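Long-range contacts in protein HTP-2 (Caenorhabditis elegans, PDB 4TZM), which probably helps assemble the meiotic chromosome axis, its HORMA domain binding a closure motif peptide of the partner protein HTP-3: residues L27-V32 with M42-Y47; L54-I59 with L181-L186; K128-E133 with P151-L156. One frame throughout, in Å; residues are numbered along the deposited sequence.

The three contacts lie in one HORMA domain, in which a bundle of helices packs against a curled antiparallel sheet. Interactions 1 and 2, centres about 22 Å apart, share helix 35-56: the first lays the preceding segment on its flank, the second joins its C-terminal end to that of helix 164-185, by the bound peptide. Interaction 3 sets helix 153-158 on strand 123-133, its centre about 18 Å from that of interaction 1 and about 26 Å from that of interaction 2. Along the chain, interaction 1 closes before the others open, and interaction 3 is nested inside the loop closed by interaction 2. Interactions 1 and 3 touch through Ile46 and Phe129, where helix 35-56 packs on the sheet.

Interaction 1: residues L27-V32 with M42-Y47; sequences LFPSIV and MIRAIY
Phe28 and Arg44 meet where the loop leading into helix 35-56 of the HORMA fold doubles back along the helix it precedes. Residues 42-47 form a middle part of that helix, while 27-32 run as irregular chain beside it, closest at Phe28 and Arg44 with CA atoms 6.3 Å apart. The Phe28 ring lies against the helix backbone: CD1 is 3.7 Å from Arg44 CB, whereas Ala45 N lies at the ring edge, near its plane, 4.0 Å from Phe28 CE1. With CG anti to its carbonyl carbon (chi1 -62°), the ring is swung to the helix although CB itself points neither at it nor away. Trp24 stacks on this ring and Met171 of helix 164-185 touches it, so Phe28 is wedged between two helices and the N-terminal chain.

Arg44 points from the helix toward the loop and then folds back on itself. Bends at chi2 and chi3 curl the chain about the carbonyl oxygen of Leu27, bringing CG within 3.5 Å of Leu27 O and leaving the aliphatic part beside Pro29, whose CD is 4.2 Å from Arg44 CG. The guanidinium and Phe28 ring planes are 36° apart, and the two groups do not stack. The polar link is weak: NE donates to Leu27 O over 3.0 Å with an N-H...O angle of only 121°. Leu27 turns its side chain across that of Arg44 at about a right angle, and its CD2 methyl lies 3.9 Å from Arg44 NH2.

Interaction 2: residues L54-I59 with L181-L186; sequences LRQRNI and LCTKVL
Arg57 lays its aliphatic chain over the thiol of Cys182, with CG 3.5 Å and CD 3.6 Å from Cys182 SG. CA atoms of this pair are 5.7 Å apart, the closest CA pair across the two segments, where helices 35-56 and 164-185 of the HORMA domain end side by side. Bends at chi2 and chi3 (-57° and -83°) carry the arginine past the sulfur to Leu186, whose side chain it crosses at about a right angle. Leu186 CD1 sits over one face of the guanidinium, 3.6 Å above its plane and offset toward the rim, while Leu186 CB lies 3.5 Å from Arg57 NH1. The charged end is held outside the pair: NH1 bonds to Glu187 O and NH2 forms a salt bridge with Glu123. These polar partners, with Leu186 on one face, probably fix the rotation of this buried group.

Gln56 points toward helix 164-185 and meets Cys182 through its CB, 3.6 Å from Cys182 CB. A bend at chi2 (61°) brings the amide obliquely past Thr183, but Gln56 NE2 and Thr183 OG1 stay 3.7 Å apart; the hydroxyl bonds instead to Gln179 O, one turn back. Both chains leave their helices here. Asn58, with positive phi, closes a Schellman motif, and Leu181 O accepts from both Val185 N and Leu186 N in a wider pi-type turn.

Beyond the Schellman turn, Asn58 and Ile59 pack on the bound peptide, and strand 123-133 runs past the two helix ends, its Phe125 touching Cys182 and Leu186.

Interaction 3: residues K128-E133 with P151-L156; sequences KFIYFE and PHFAEL
One water bridges the contact, donating to Phe129 O over 3.1 Å and bonded to His152 NE2 at 2.7 Å, at the edge of the imidazole and in its plane. It links strand 123-133 of the HORMA domain sheet to the start of helix 153-158, which packs beside it. His152 holds CG between its backbone N and carbonyl carbon (chi1 71°), bringing the ring over to the strand, where Lys128 runs past obliquely with CD 3.5 Å from His152 CE1. His243 of the adjoining strand 240-248 stacks on the imidazole, whose buried ND1 has no partner in the model.

Ile130 points toward the helix and fills the middle of the contact. Its CD1 methyl reaches Phe153 CD2 at 3.9 Å and lies 3.7 Å from both CB and CD2 of Leu156. Cut back to alanine, Ile130 would lose CG1 and both methyls, all of which meet Phe153, and a gap between Phe153 and Leu156 would probably open. Phe132 continues the contact beyond Ile130: Leu156 O lies in the plane of the Phe132 ring, at its edge, 3.9 Å from CZ.

Interaction 1: residues L27-V32 with M42-Y47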
loop_
_atom_site.group_PDB
_atom_site.type_symbol
_atom_site.label_atom_id
_atom_site.label_comp_id
_atom_site.label_asym_id
_atom_site.label_seq_id
_atom_site.Cartn_x
_atom_site.Cartn_y
_atom_site.Cartn_z
ATOM N N LEU A 27 -4.507 11.882 -8.879
ATOM C CA LEU A 27 -3.664 11.053 -8.019
ATOM C C LEU A 27 -3.154 9.782 -8.697
ATOM O O LEU A 27 -2.111 9.246 -8.315
ATOM C CB LEU A 27 -4.426 10.667 -6.750
ATOM C CG LEU A 27 -4.602 11.754 -5.695
ATOM C CD1 LEU A 27 -5.562 11.287 -4.616
ATOM C CD2 LEU A 27 -3.257 12.113 -5.094
ATOM N N PHE A 28 -3.888 9.302 -9.697
ATOM C CA PHE A 28 -3.612 7.997 -10.292
ATOM C C PHE A 28 -3.520 8.035 -11.817
ATOM O O PHE A 28 -4.110 8.910 -12.450
ATOM C CB PHE A 28 -4.699 7.005 -9.887
ATOM C CG PHE A 28 -4.782 6.755 -8.410
ATOM C CD1 PHE A 28 -3.890 5.891 -7.781
ATOM C CD2 PHE A 28 -5.764 7.364 -7.650
ATOM C CE1 PHE A 28 -3.976 5.650 -6.410
ATOM C CE2 PHE A 28 -5.855 7.130 -6.285
ATOM C CZ PHE A 28 -4.961 6.271 -5.665
ATOM N N PRO A 29 -2.791 7.073 -12.413
ATOM C CA PRO A 29 -2.791 6.950 -13.877
ATOM C C PRO A 29 -4.157 6.496 -14.388
ATOM O O PRO A 29 -4.816 5.702 -13.717
ATOM C CB PRO A 29 -1.716 5.889 -14.145
ATOM C CG PRO A 29 -1.643 5.091 -12.877
ATOM C CD PRO A 29 -1.925 6.067 -11.769
ATOM N N SER A 30 -4.578 6.998 -15.548
ATOM C CA SER A 30 -5.891 6.660 -16.096
ATOM C C SER A 30 -5.868 5.312 -16.804
ATOM O O SER A 30 -6.907 4.669 -16.976
ATOM C CB SER A 30 -6.370 7.746 -17.060
ATOM O OG SER A 30 -6.609 8.965 -16.380
ATOM N N ILE A 31 -4.679 4.894 -17.225
ATOM C CA ILE A 31 -4.490 3.581 -17.827
ATOM C C ILE A 31 -3.527 2.770 -16.966
ATOM O O ILE A 31 -2.471 3.265 -16.577
ATOM C CB ILE A 31 -3.951 3.687 -19.268
ATOM C CG1 ILE A 31 -4.915 4.501 -20.135
ATOM C CG2 ILE A 31 -3.739 2.305 -19.866
ATOM C CD1 ILE A 31 -4.526 4.567 -21.597
ATOM N N VAL A 32 -3.901 1.532 -16.658
ATOM C CA VAL A 32 -3.100 0.680 -15.784
ATOM C C VAL A 32 -2.884 -0.707 -16.382
ATOM O O VAL A 32 -2.478 -1.631 -15.679
ATOM C CB VAL A 32 -3.762 0.517 -14.396
ATOM C CG1 VAL A 32 -3.850 1.854 -13.681
ATOM C CG2 VAL A 32 -5.146 -0.115 -14.538
ATOM N N MET A 42 0.760 1.080 -8.603
ATOM C CA MET A 42 1.068 0.525 -7.284
ATOM C C MET A 42 1.833 1.536 -6.429
ATOM O O MET A 42 1.628 1.622 -5.219
ATOM C CB MET A 42 1.878 -0.770 -7.407
ATOM C CG MET A 42 1.120 -1.951 -8.001
ATOM S SD MET A 42 -0.447 -2.276 -7.168
ATOM C CE MET A 42 -0.611 -4.033 -7.424
ATOM N N ILE A 43 2.719 2.290 -7.072
ATOM C CA ILE A 43 3.467 3.352 -6.408
ATOM C C ILE A 43 2.522 4.389 -5.801
ATOM O O ILE A 43 2.678 4.776 -4.644
ATOM C CB ILE A 43 4.442 4.041 -7.388
ATOM C CG1 ILE A 43 5.413 3.009 -7.971
ATOM C CG2 ILE A 43 5.199 5.166 -6.701
ATOM C CD1 ILE A 43 6.480 3.591 -8.866
ATOM N N ARG A 44 1.537 4.824 -6.583
ATOM C CA ARG A 44 0.550 5.783 -6.107
ATOM C C ARG A 44 -0.342 5.152 -5.041
ATOM O O ARG A 44 -0.745 5.819 -4.094
ATOM C CB ARG A 44 -0.299 6.316 -7.267
ATOM C CG ARG A 44 0.504 6.862 -8.447
ATOM C CD ARG A 44 1.475 7.974 -8.047
ATOM N NE ARG A 44 0.800 9.221 -7.693
ATOM C CZ ARG A 44 0.946 9.844 -6.527
ATOM N NH1 ARG A 44 1.750 9.336 -5.603
ATOM N NH2 ARG A 44 0.296 10.975 -6.284
ATOM N N ALA A 45 -0.635 3.862 -5.192
ATOM C CA ALA A 45 -1.461 3.141 -4.223
ATOM C C ALA A 45 -0.786 3.043 -2.854
ATOM O O ALA A 45 -1.430 3.230 -1.823
ATOM C CB ALA A 45 -1.797 1.748 -4.744
ATOM N N ILE A 46 0.509 2.743 -2.846
ATOM C CA ILE A 46 1.271 2.691 -1.604
ATOM C C ILE A 46 1.224 4.044 -0.906
ATOM O O ILE A 46 0.999 4.125 0.302
ATOM C CB ILE A 46 2.745 2.296 -1.851
ATOM C CG1 ILE A 46 2.836 0.875 -2.415
ATOM C CG2 ILE A 46 3.549 2.395 -0.567
ATOM C CD1 ILE A 46 4.244 0.469 -2.842
ATOM N N TYR A 47 1.426 5.106 -1.679
ATOM C CA TYR A 47 1.437 6.466 -1.146
ATOM C C TYR A 47 0.090 6.857 -0.545
ATOM O O TYR A 47 0.028 7.462 0.527
ATOM C CB TYR A 47 1.836 7.455 -2.252
ATOM C CG TYR A 47 1.612 8.921 -1.921
ATOM C CD1 TYR A 47 2.528 9.637 -1.152
ATOM C CD2 TYR A 47 0.494 9.594 -2.399
ATOM C CE1 TYR A 47 2.323 10.982 -0.857
ATOM C CE2 TYR A 47 0.281 10.928 -2.111
ATOM C CZ TYR A 47 1.198 11.620 -1.342
ATOM O OH TYR A 47 0.982 12.951 -1.058
#

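Interaction 2: residues L54-I59 with L181-L186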
loop_
_atom_site.group_PDB
_atom_site.type_symbol
_atom_site.label_atom_id
_atom_site.label_comp_id
_atom_site.label_asym_id
_atom_site.label_seq_id
_atom_site.Cartn_x
_atom_site.Cartn_y
_atom_site.Cartn_z
ATOM N N LEU A 54 -1.662 6.271 8.258
ATOM C CA LEU A 54 -0.944 7.158 9.171
ATOM C C LEU A 54 -1.863 8.227 9.760
ATOM O O LEU A 54 -1.828 8.489 10.961
ATOM C CB LEU A 54 0.240 7.822 8.461
ATOM C CG LEU A 54 1.468 6.965 8.141
ATOM C CD1 LEU A 54 2.450 7.749 7.286
ATOM C CD2 LEU A 54 2.142 6.478 9.413
ATOM N N ARG A 55 -2.696 8.835 8.921
ATOM C CA ARG A 55 -3.585 9.896 9.387
ATOM C C ARG A 55 -4.733 9.340 10.229
ATOM O O ARG A 55 -4.952 9.779 11.356
ATOM C CB ARG A 55 -4.140 10.691 8.203
ATOM C CG ARG A 55 -5.238 11.679 8.577
ATOM C CD ARG A 55 -4.717 12.827 9.431
ATOM N NE ARG A 55 -5.708 13.224 10.426
ATOM C CZ ARG A 55 -5.567 13.039 11.735
ATOM N NH1 ARG A 55 -4.461 12.484 12.214
ATOM N NH2 ARG A 55 -6.527 13.419 12.567
ATOM N N GLN A 56 -5.449 8.364 9.677
ATOM C CA GLN A 56 -6.653 7.824 10.312
ATOM C C GLN A 56 -6.369 7.171 11.669
ATOM O O GLN A 56 -7.214 7.195 12.561
ATOM C CB GLN A 56 -7.332 6.820 9.373
ATOM C CG GLN A 56 -8.830 7.038 9.184
ATOM C CD GLN A 56 -9.163 8.394 8.586
ATOM O OE1 GLN A 56 -8.541 8.833 7.618
ATOM N NE2 GLN A 56 -10.150 9.066 9.165
ATOM N N ARG A 57 -5.180 6.596 11.825
ATOM C CA ARG A 57 -4.786 6.006 13.103
ATOM C C ARG A 57 -4.144 7.049 14.012
ATOM O O ARG A 57 -3.690 6.730 15.116
ATOM C CB ARG A 57 -3.832 4.827 12.886
ATOM C CG ARG A 57 -4.521 3.562 12.400
ATOM C CD ARG A 57 -5.612 3.128 13.367
ATOM N NE ARG A 57 -5.094 2.352 14.488
ATOM C CZ ARG A 57 -5.693 2.259 15.671
ATOM N NH1 ARG A 57 -6.828 2.907 15.895
ATOM N NH2 ARG A 57 -5.154 1.525 16.636
ATOM N N ASN A 58 -4.112 8.292 13.538
ATOM C CA ASN A 58 -3.604 9.422 14.313
ATOM C C ASN A 58 -2.133 9.235 14.699
ATOM O O ASN A 58 -1.689 9.687 15.751
ATOM C CB ASN A 58 -4.473 9.650 15.559
ATOM C CG ASN A 58 -4.285 11.035 16.163
ATOM O OD1 ASN A 58 -3.572 11.203 17.154
ATOM N ND2 ASN A 58 -4.926 12.032 15.565
ATOM N N ILE A 59 -1.388 8.559 13.830
ATOM C CA ILE A 59 0.038 8.352 14.033
ATOM C C ILE A 59 0.773 9.652 13.734
ATOM O O ILE A 59 1.746 10.002 14.403
ATOM C CB ILE A 59 0.566 7.209 13.147
ATOM C CG1 ILE A 59 -0.154 5.904 13.496
ATOM C CG2 ILE A 59 2.068 7.043 13.302
ATOM C CD1 ILE A 59 0.334 4.695 12.710
ATOM N N LEU A 181 -12.298 1.048 9.184
ATOM C CA LEU A 181 -11.551 0.238 10.147
ATOM C C LEU A 181 -10.917 1.081 11.254
ATOM O O LEU A 181 -11.052 0.775 12.442
ATOM C CB LEU A 181 -10.457 -0.561 9.432
ATOM C CG LEU A 181 -9.442 -1.331 10.280
ATOM C CD1 LEU A 181 -10.137 -2.405 11.096
ATOM C CD2 LEU A 181 -8.356 -1.939 9.402
ATOM N N CYS A 182 -10.222 2.142 10.860
ATOM C CA CYS A 182 -9.457 2.936 11.817
ATOM C C CYS A 182 -10.344 3.805 12.702
ATOM O O CYS A 182 -9.980 4.114 13.835
ATOM C CB CYS A 182 -8.436 3.806 11.080
ATOM S SG CYS A 182 -7.186 2.868 10.182
ATOM N N THR A 183 -11.503 4.192 12.179
ATOM C CA THR A 183 -12.418 5.083 12.892
ATOM C C THR A 183 -13.462 4.346 13.737
ATOM O O THR A 183 -13.659 4.677 14.906
ATOM C CB THR A 183 -13.155 6.011 11.905
ATOM O OG1 THR A 183 -12.197 6.798 11.188
ATOM C CG2 THR A 183 -14.122 6.930 12.638
ATOM N N LYS A 184 -14.118 3.346 13.150
ATOM C CA LYS A 184 -15.270 2.698 13.788
ATOM C C LYS A 184 -14.989 1.307 14.368
ATOM O O LYS A 184 -15.810 0.778 15.111
ATOM C CB LYS A 184 -16.427 2.590 12.788
ATOM C CG LYS A 184 -16.822 3.898 12.125
ATOM C CD LYS A 184 -17.551 4.817 13.086
ATOM C CE LYS A 184 -18.076 6.053 12.372
ATOM N NZ LYS A 184 -19.032 6.822 13.218
ATOM N N VAL A 185 -13.846 0.714 14.035
ATOM C CA VAL A 185 -13.559 -0.655 14.471
ATOM C C VAL A 185 -12.396 -0.754 15.456
ATOM O O VAL A 185 -12.541 -1.313 16.544
ATOM C CB VAL A 185 -13.252 -1.580 13.273
ATOM C CG1 VAL A 185 -12.902 -2.979 13.763
ATOM C CG2 VAL A 185 -14.434 -1.624 12.320
ATOM N N LEU A 186 -11.242 -0.216 15.070
ATOM C CA LEU A 186 -10.048 -0.285 15.906
ATOM C C LEU A 186 -10.146 0.615 17.134
ATOM O O LEU A 186 -10.709 1.711 17.074
ATOM C CB LEU A 186 -8.804 0.089 15.097
ATOM C CG LEU A 186 -8.373 -0.884 14.000
ATOM C CD1 LEU A 186 -7.087 -0.410 13.333
ATOM C CD2 LEU A 186 -8.205 -2.283 14.570
#

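Interaction 3: residues K128-E133 with P151-L156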
loop_
_atom_site.group_PDB
_atom_site.type_symbol
_atom_site.label_atom_id
_atom_site.label_comp_id
_atom_site.label_asym_id
_atom_site.label_seq_id
_atom_site.Cartn_x
_atom_site.Cartn_y
_atom_site.Cartn_z
ATOM N N LYS A 128 1.178 -6.849 0.593
ATOM C CA LYS A 128 1.970 -7.901 -0.039
ATOM C C LYS A 128 1.711 -7.950 -1.537
ATOM O O LYS A 128 0.583 -7.763 -1.986
ATOM C CB LYS A 128 1.664 -9.260 0.592
ATOM C CG LYS A 128 1.993 -9.345 2.075
ATOM C CD LYS A 128 1.493 -10.646 2.683
ATOM C CE LYS A 128 1.842 -10.735 4.161
ATOM N NZ LYS A 128 1.362 -12.000 4.787
ATOM N N PHE A 129 2.759 -8.217 -2.309
ATOM C CA PHE A 129 2.673 -8.082 -3.755
ATOM C C PHE A 129 2.821 -9.406 -4.506
ATOM O O PHE A 129 3.413 -10.366 -4.008
ATOM C CB PHE A 129 3.725 -7.072 -4.237
ATOM C CG PHE A 129 3.456 -5.661 -3.782
ATOM C CD1 PHE A 129 3.934 -5.203 -2.562
ATOM C CD2 PHE A 129 2.707 -4.797 -4.569
ATOM C CE1 PHE A 129 3.675 -3.907 -2.138
ATOM C CE2 PHE A 129 2.446 -3.502 -4.154
ATOM C CZ PHE A 129 2.930 -3.057 -2.938
ATOM N N ILE A 130 2.240 -9.449 -5.701
ATOM C CA ILE A 130 2.409 -10.562 -6.623
ATOM C C ILE A 130 2.744 -9.988 -7.985
ATOM O O ILE A 130 2.117 -9.028 -8.430
ATOM C CB ILE A 130 1.142 -11.437 -6.731
ATOM C CG1 ILE A 130 0.734 -11.974 -5.359
ATOM C CG2 ILE A 130 1.362 -12.590 -7.711
ATOM C CD1 ILE A 130 -0.589 -12.708 -5.356
ATOM N N TYR A 131 3.740 -10.567 -8.641
ATOM C CA TYR A 131 4.156 -10.094 -9.947
ATOM C C TYR A 131 3.701 -11.080 -11.016
ATOM O O TYR A 131 3.750 -12.290 -10.810
ATOM C CB TYR A 131 5.673 -9.890 -9.966
ATOM C CG TYR A 131 6.109 -8.835 -8.974
ATOM C CD1 TYR A 131 6.061 -7.488 -9.305
ATOM C CD2 TYR A 131 6.534 -9.180 -7.694
ATOM C CE1 TYR A 131 6.441 -6.515 -8.402
ATOM C CE2 TYR A 131 6.915 -8.210 -6.783
ATOM C CZ TYR A 131 6.866 -6.878 -7.144
ATOM O OH TYR A 131 7.243 -5.899 -6.248
ATOM N N PHE A 132 3.219 -10.562 -12.141
ATOM C CA PHE A 132 2.756 -11.426 -13.222
ATOM C C PHE A 132 3.611 -11.270 -14.468
ATOM O O PHE A 132 4.246 -10.234 -14.689
ATOM C CB PHE A 132 1.294 -11.139 -13.566
ATOM C CG PHE A 132 0.330 -11.492 -12.471
ATOM C CD1 PHE A 132 0.075 -10.599 -11.440
ATOM C CD2 PHE A 132 -0.334 -12.714 -12.475
ATOM C CE1 PHE A 132 -0.817 -10.917 -10.428
ATOM C CE2 PHE A 132 -1.228 -13.040 -11.465
ATOM C CZ PHE A 132 -1.470 -12.139 -10.441
ATOM N N GLU A 133 3.608 -12.318 -15.280
ATOM C CA GLU A 133 4.344 -12.344 -16.533
ATOM C C GLU A 133 3.417 -12.838 -17.632
ATOM O O GLU A 133 2.265 -13.180 -17.357
ATOM C CB GLU A 133 5.565 -13.249 -16.412
ATOM C CG GLU A 133 5.201 -14.705 -16.174
ATOM C CD GLU A 133 6.284 -15.465 -15.441
ATOM O OE1 GLU A 133 7.368 -14.886 -15.220
ATOM O OE2 GLU A 133 6.049 -16.639 -15.083
ATOM N N PRO A 151 -1.739 -17.340 2.862
ATOM C CA PRO A 151 -3.138 -17.708 2.595
ATOM C C PRO A 151 -3.766 -16.968 1.412
ATOM O O PRO A 151 -4.647 -17.514 0.743
ATOM C CB PRO A 151 -3.852 -17.331 3.898
ATOM C CG PRO A 151 -2.995 -16.282 4.511
ATOM C CD PRO A 151 -1.591 -16.673 4.168
ATOM N N HIS A 152 -3.314 -15.744 1.158
ATOM C CA HIS A 152 -3.902 -14.901 0.122
ATOM C C HIS A 152 -3.461 -15.295 -1.283
ATOM O O HIS A 152 -4.200 -15.098 -2.246
ATOM C CB HIS A 152 -3.537 -13.436 0.370
ATOM C CG HIS A 152 -2.093 -13.126 0.115
ATOM N ND1 HIS A 152 -1.102 -13.389 1.031
ATOM C CD2 HIS A 152 -1.477 -12.581 -0.964
ATOM C CE1 HIS A 152 0.068 -13.017 0.534
ATOM N NE2 HIS A 152 -0.134 -12.525 -0.674
ATOM N N PHE A 153 -2.254 -15.847 -1.389
ATOM C CA PHE A 153 -1.591 -16.038 -2.677
ATOM C C PHE A 153 -2.420 -16.855 -3.666
ATOM O O PHE A 153 -2.674 -16.400 -4.779
ATOM C CB PHE A 153 -0.220 -16.697 -2.478
ATOM C CG PHE A 153 0.601 -16.791 -3.740
ATOM C CD1 PHE A 153 0.524 -17.911 -4.558
ATOM C CD2 PHE A 153 1.456 -15.760 -4.105
ATOM C CE1 PHE A 153 1.280 -18.000 -5.719
ATOM C CE2 PHE A 153 2.216 -15.841 -5.263
ATOM C CZ PHE A 153 2.127 -16.962 -6.071
ATOM N N ALA A 154 -2.841 -18.048 -3.254
ATOM C CA ALA A 154 -3.574 -18.962 -4.130
ATOM C C ALA A 154 -4.753 -18.284 -4.826
ATOM O O ALA A 154 -4.946 -18.443 -6.030
ATOM C CB ALA A 154 -4.056 -20.174 -3.343
ATOM N N GLU A 155 -5.529 -17.513 -4.074
ATOM C CA GLU A 155 -6.674 -16.818 -4.650
ATOM C C GLU A 155 -6.239 -15.639 -5.522
ATOM O O GLU A 155 -6.608 -15.558 -6.694
ATOM C CB GLU A 155 -7.616 -16.334 -3.548
ATOM C CG GLU A 155 -8.856 -15.626 -4.065
ATOM C CD GLU A 155 -9.788 -15.195 -2.952
ATOM O OE1 GLU A 155 -9.411 -15.345 -1.769
ATOM O OE2 GLU A 155 -10.898 -14.708 -3.257
ATOM N N LEU A 156 -5.448 -14.736 -4.947
ATOM C CA LEU A 156 -5.034 -13.514 -5.635
ATOM C C LEU A 156 -4.228 -13.782 -6.909
ATOM O O LEU A 156 -4.280 -12.997 -7.857
ATOM C CB LEU A 156 -4.218 -12.626 -4.689
ATOM C CG LEU A 156 -4.071 -11.170 -5.135
ATOM C CD1 LEU A 156 -5.445 -10.541 -5.322
ATOM C CD2 LEU A 156 -3.232 -10.362 -4.148
HETATM O O HOH W 1 2.283 -12.246 -1.837
#